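Local atomic coordinates of protein STE5 (Saccharomyces cerevisiae, PDB entry 3FZE), a protein that acts as a scaffold in yeast mating-pheromone signalling, its minimal scaffold domain cocatalysing phosphorylation of the MAP kinase Fus3 by Ste7. Residues C57-D60 / R61-V65; N120-A123 / K124-I127. All coordinates share one frame; numbering follows the deposited sequence.

Contact 1: C57-D60 / R61-V65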
loop_
_atom_site.group_PDB
_atom_site.type_symbol
_atom_site.label_atom_id
_atom_site.label_comp_id
_atom_site.label_asym_id
_atom_site.label_seq_id
_atom_site.Cartn_x
_atom_site.Cartn_y
_atom_site.Cartn_z
ATOM N N CYS A 57 -5.841 2.388 1.769
ATOM C CA CYS A 57 -6.259 2.027 3.108
ATOM C C CYS A 57 -5.031 2.066 4.002
ATOM O O CYS A 57 -4.007 1.491 3.665
ATOM C CB CYS A 57 -6.866 0.628 3.102
ATOM S SG CYS A 57 -7.511 0.118 4.712
ATOM N N PHE A 58 -5.139 2.779 5.121
ATOM C CA PHE A 58 -4.092 2.819 6.134
ATOM C C PHE A 58 -4.482 1.926 7.303
ATOM O O PHE A 58 -5.618 1.979 7.770
ATOM C CB PHE A 58 -3.893 4.246 6.645
ATOM C CG PHE A 58 -3.100 5.120 5.722
ATOM C CD1 PHE A 58 -1.726 4.964 5.606
ATOM C CD2 PHE A 58 -3.722 6.119 4.998
ATOM C CE1 PHE A 58 -0.986 5.784 4.753
ATOM C CE2 PHE A 58 -2.991 6.947 4.148
ATOM C CZ PHE A 58 -1.629 6.766 4.022
ATOM N N VAL A 59 -3.532 1.118 7.768
ATOM C CA VAL A 59 -3.764 0.163 8.852
ATOM C C VAL A 59 -2.675 0.323 9.900
ATOM O O VAL A 59 -1.502 0.484 9.558
ATOM C CB VAL A 59 -3.748 -1.279 8.318
ATOM C CG1 VAL A 59 -4.022 -2.291 9.443
ATOM C CG2 VAL A 59 -4.763 -1.425 7.193
ATOM N N ASP A 60 -3.046 0.291 11.176
ATOM C CA ASP A 60 -2.037 0.398 12.230
ATOM C C ASP A 60 -1.349 -0.940 12.527
ATOM O O ASP A 60 -1.685 -1.971 11.944
ATOM C CB ASP A 60 -2.558 1.122 13.493
ATOM C CG ASP A 60 -3.477 0.264 14.375
ATOM O OD1 ASP A 60 -3.531 -0.969 14.219
ATOM O OD2 ASP A 60 -4.139 0.857 15.256
ATOM N N ARG A 61 -0.372 -0.915 13.425
ATOM C CA ARG A 61 0.436 -2.101 13.672
ATOM C C ARG A 61 -0.335 -3.243 14.329
ATOM O O ARG A 61 0.131 -4.381 14.331
ATOM C CB ARG A 61 1.682 -1.756 14.482
ATOM C CG ARG A 61 1.415 -1.253 15.875
ATOM C CD ARG A 61 2.724 -0.819 16.512
ATOM N NE ARG A 61 2.555 -0.430 17.907
ATOM C CZ ARG A 61 3.553 -0.057 18.703
ATOM N NH1 ARG A 61 4.799 -0.026 18.245
ATOM N NH2 ARG A 61 3.306 0.279 19.962
ATOM N N ASN A 62 -1.510 -2.935 14.866
ATOM C CA ASN A 62 -2.391 -3.954 15.446
ATOM C C ASN A 62 -3.573 -4.318 14.553
ATOM O O ASN A 62 -4.550 -4.921 15.012
ATOM C CB ASN A 62 -2.873 -3.496 16.815
ATOM C CG ASN A 62 -1.741 -3.385 17.787
ATOM O OD1 ASN A 62 -0.995 -4.346 17.978
ATOM N ND2 ASN A 62 -1.578 -2.213 18.388
ATOM N N ASN A 63 -3.462 -3.960 13.273
ATOM C CA ASN A 63 -4.429 -4.345 12.239
ATOM C C ASN A 63 -5.765 -3.601 12.281
ATOM O O ASN A 63 -6.768 -4.065 11.734
ATOM C CB ASN A 63 -4.656 -5.857 12.217
ATOM C CG ASN A 63 -5.289 -6.318 10.922
ATOM O OD1 ASN A 63 -4.853 -5.917 9.837
ATOM N ND2 ASN A 63 -6.331 -7.145 11.023
ATOM N N TYR A 64 -5.762 -2.427 12.901
ATOM C CA TYR A 64 -6.927 -1.544 12.870
ATOM C C TYR A 64 -6.905 -0.572 11.701
ATOM O O TYR A 64 -5.886 0.067 11.415
ATOM C CB TYR A 64 -7.053 -0.753 14.170
ATOM C CG TYR A 64 -7.377 -1.636 15.338
ATOM C CD1 TYR A 64 -8.684 -2.060 15.570
ATOM C CD2 TYR A 64 -6.374 -2.084 16.182
ATOM C CE1 TYR A 64 -8.988 -2.890 16.629
ATOM C CE2 TYR A 64 -6.670 -2.916 17.256
ATOM C CZ TYR A 64 -7.979 -3.312 17.472
ATOM O OH TYR A 64 -8.280 -4.141 18.539
ATOM N N VAL A 65 -8.052 -0.459 11.037
ATOM C CA VAL A 65 -8.196 0.440 9.894
ATOM C C VAL A 65 -8.252 1.872 10.388
ATOM O O VAL A 65 -9.086 2.212 11.228
ATOM C CB VAL A 65 -9.486 0.145 9.106
ATOM C CG1 VAL A 65 -9.684 1.183 7.982
ATOM C CG2 VAL A 65 -9.470 -1.272 8.546
HETATM O O HOH W 1 -2.987 0.239 17.618
#
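The side chains of D60 and Y64 run next to each other off a beta hairpin, a type I turn plus G1 bulge, that joins strand 55-60 to the antiparallel edge strand 65-68 of this vWA-like domain. The carboxylate plane is turned 80° from the ring, with OD1 of D60 beside the ring's rim, close to its plane. The turn, D60 to N63, has a hydrogen bond from N63 N to D60 O (3.0 Å); another, from D60 N to Y64 O (2.9 Å), closes the hairpin. N63 takes the bulge position, whose positive phi (74°) asparagine tolerates well, and its side-chain amide is held by F93 and Q130. D60 CG sits between backbone N and carbonyl carbon (chi1 76°), which swings OD1 back to N62 N at 2.9 Å, within the turn, and Y64 N at 3.0 Å, just past it, on opposite faces of the carboxylate. Aspartate is short enough for this; a leucine here would probably leave both amides without their acceptor and the turn less firmly fixed. Behind the turn, V59 and V65 form a non-hydrogen-bonded pair, and V59 CG1 packs on N63 CA at 3.5 Å. One water bridges D60 OD2 (2.7 Å) to N62 ND2.

Contact 2: N120-A123 / K124-I127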
loop_
_atom_site.group_PDB
_atom_site.type_symbol
_atom_site.label_atom_id
_atom_site.label_comp_id
_atom_site.label_asym_id
_atom_site.label_seq_id
_atom_site.Cartn_x
_atom_site.Cartn_y
_atom_site.Cartn_z
ATOM N N ASN A 120 5.584 -5.634 12.767
ATOM C CA ASN A 120 6.092 -6.952 13.121
ATOM C C ASN A 120 5.399 -8.099 12.390
ATOM O O ASN A 120 4.186 -8.072 12.167
ATOM C CB ASN A 120 6.019 -7.156 14.629
ATOM C CG ASN A 120 6.951 -6.231 15.386
ATOM O OD1 ASN A 120 7.983 -5.804 14.866
ATOM N ND2 ASN A 120 6.588 -5.913 16.620
ATOM N N MET A 121 6.181 -9.110 12.021
ATOM C CA MET A 121 5.654 -10.242 11.269
ATOM C C MET A 121 4.883 -11.210 12.157
ATOM O O MET A 121 5.277 -12.360 12.330
ATOM C CB MET A 121 6.778 -10.963 10.520
ATOM C CG MET A 121 7.470 -10.083 9.481
ATOM S SD MET A 121 6.353 -9.570 8.167
ATOM C CE MET A 121 6.100 -11.136 7.338
ATOM N N GLU A 122 3.783 -10.727 12.725
ATOM C CA GLU A 122 2.881 -11.555 13.517
ATOM C C GLU A 122 1.648 -11.886 12.681
ATOM O O GLU A 122 0.974 -10.989 12.172
ATOM C CB GLU A 122 2.487 -10.825 14.799
ATOM C CG GLU A 122 3.646 -10.661 15.771
ATOM C CD GLU A 122 3.406 -9.572 16.795
ATOM O OE1 GLU A 122 2.257 -9.097 16.895
ATOM O OE2 GLU A 122 4.367 -9.193 17.498
ATOM N N ALA A 123 1.367 -13.177 12.541
ATOM C CA ALA A 123 0.356 -13.658 11.603
ATOM C C ALA A 123 -0.999 -12.970 11.741
ATOM O O ALA A 123 -1.676 -12.726 10.748
ATOM C CB ALA A 123 0.203 -15.176 11.723
ATOM N N LYS A 124 -1.397 -12.658 12.972
ATOM C CA LYS A 124 -2.722 -12.092 13.209
ATOM C C LYS A 124 -2.773 -10.569 13.137
ATOM O O LYS A 124 -3.852 -9.983 13.186
ATOM C CB LYS A 124 -3.286 -12.570 14.552
ATOM C CG LYS A 124 -3.724 -14.030 14.553
ATOM C CD LYS A 124 -4.293 -14.438 15.905
ATOM C CE LYS A 124 -4.650 -15.918 15.931
ATOM N NZ LYS A 124 -5.637 -16.274 14.872
ATOM N N LYS A 125 -1.620 -9.921 13.002
ATOM C CA LYS A 125 -1.602 -8.460 12.983
ATOM C C LYS A 125 -1.092 -7.854 11.680
ATOM O O LYS A 125 -1.480 -6.749 11.331
ATOM C CB LYS A 125 -0.786 -7.912 14.148
ATOM C CG LYS A 125 -1.367 -8.218 15.509
ATOM C CD LYS A 125 -0.559 -7.545 16.594
ATOM C CE LYS A 125 -1.050 -7.967 17.971
ATOM N NZ LYS A 125 -2.446 -7.519 18.239
ATOM N N SER A 126 -0.211 -8.562 10.980
ATOM C CA SER A 126 0.387 -8.023 9.763
ATOM C C SER A 126 -0.516 -8.249 8.552
ATOM O O SER A 126 -0.985 -9.365 8.324
ATOM C CB SER A 126 1.764 -8.657 9.534
ATOM O OG SER A 126 2.215 -8.451 8.204
ATOM N N ILE A 127 -0.762 -7.195 7.776
ATOM C CA ILE A 127 -1.591 -7.331 6.579
ATOM C C ILE A 127 -0.960 -8.269 5.537
ATOM O O ILE A 127 -1.632 -8.733 4.608
ATOM C CB ILE A 127 -1.910 -5.952 5.932
ATOM C CG1 ILE A 127 -0.641 -5.326 5.342
ATOM C CG2 ILE A 127 -2.558 -5.017 6.953
ATOM C CD1 ILE A 127 -0.902 -4.112 4.453
HETATM O O HOH W 2 -3.013 -10.750 9.740
#
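E122 and K125 are the ends of a type I beta turn in the loop that follows strand 111-117 of the vWA-like fold, and backbone hydrogen bonds hold it. The carbonyl oxygen E122 O takes two amides: K125 N at 2.9 Å, which closes the turn from 49° out of the carbonyl plane, and one residue further on S126 N at 3.0 Å, nearly along the C=O axis. Just before, M121 centres an inverse gamma turn with a weak bond from E122 N to N120 O. Among the polar side chains, the carboxylate oxygen E122 OE1 lies against the methylenes of K125, 3.2 Å from CD. OE1 and K125 NZ stay 5.1 Å apart, so any attraction is probably modest; NZ, bent aside at the last torsion, makes instead a long, weak approach to N62 OD1. Apolar packing falls to M121, whose long, unbranched chain suits the space between F129, L153 and Y157. S126, small enough for a buried place, rests its CB 3.6 Å from N120 O. With chi1 at 164° its OG turns opposite to N, where it accepts from L128 N. Water closes the far side of the bend, donating to A123 O at 2.6 Å and to S126 O at 2.8 Å.

In the fold
Contact 1 precedes contact 2 along the chain, and their centres lie about 11 Å apart on the same side of the molecule. The hairpin of contact 1 ends strand 55-60, next to strand 19-26 in the mixed sheet; the turn of contact 2 follows strand 111-117, on the other side of strand 19-26. Q25 of that central strand ties them together, its NE2 bonding to D60 O and K125 O, while its OE1 accepts from I127 N. The loops also touch directly: N63 CB packs 3.4 Å from K125 O, and R61 O lies 3.7 Å from K125 CB. Two connections far apart in sequence thus pack together beyond the C-terminal ends of parallel strands 55-60 and 111-117 in the vWA-like domain.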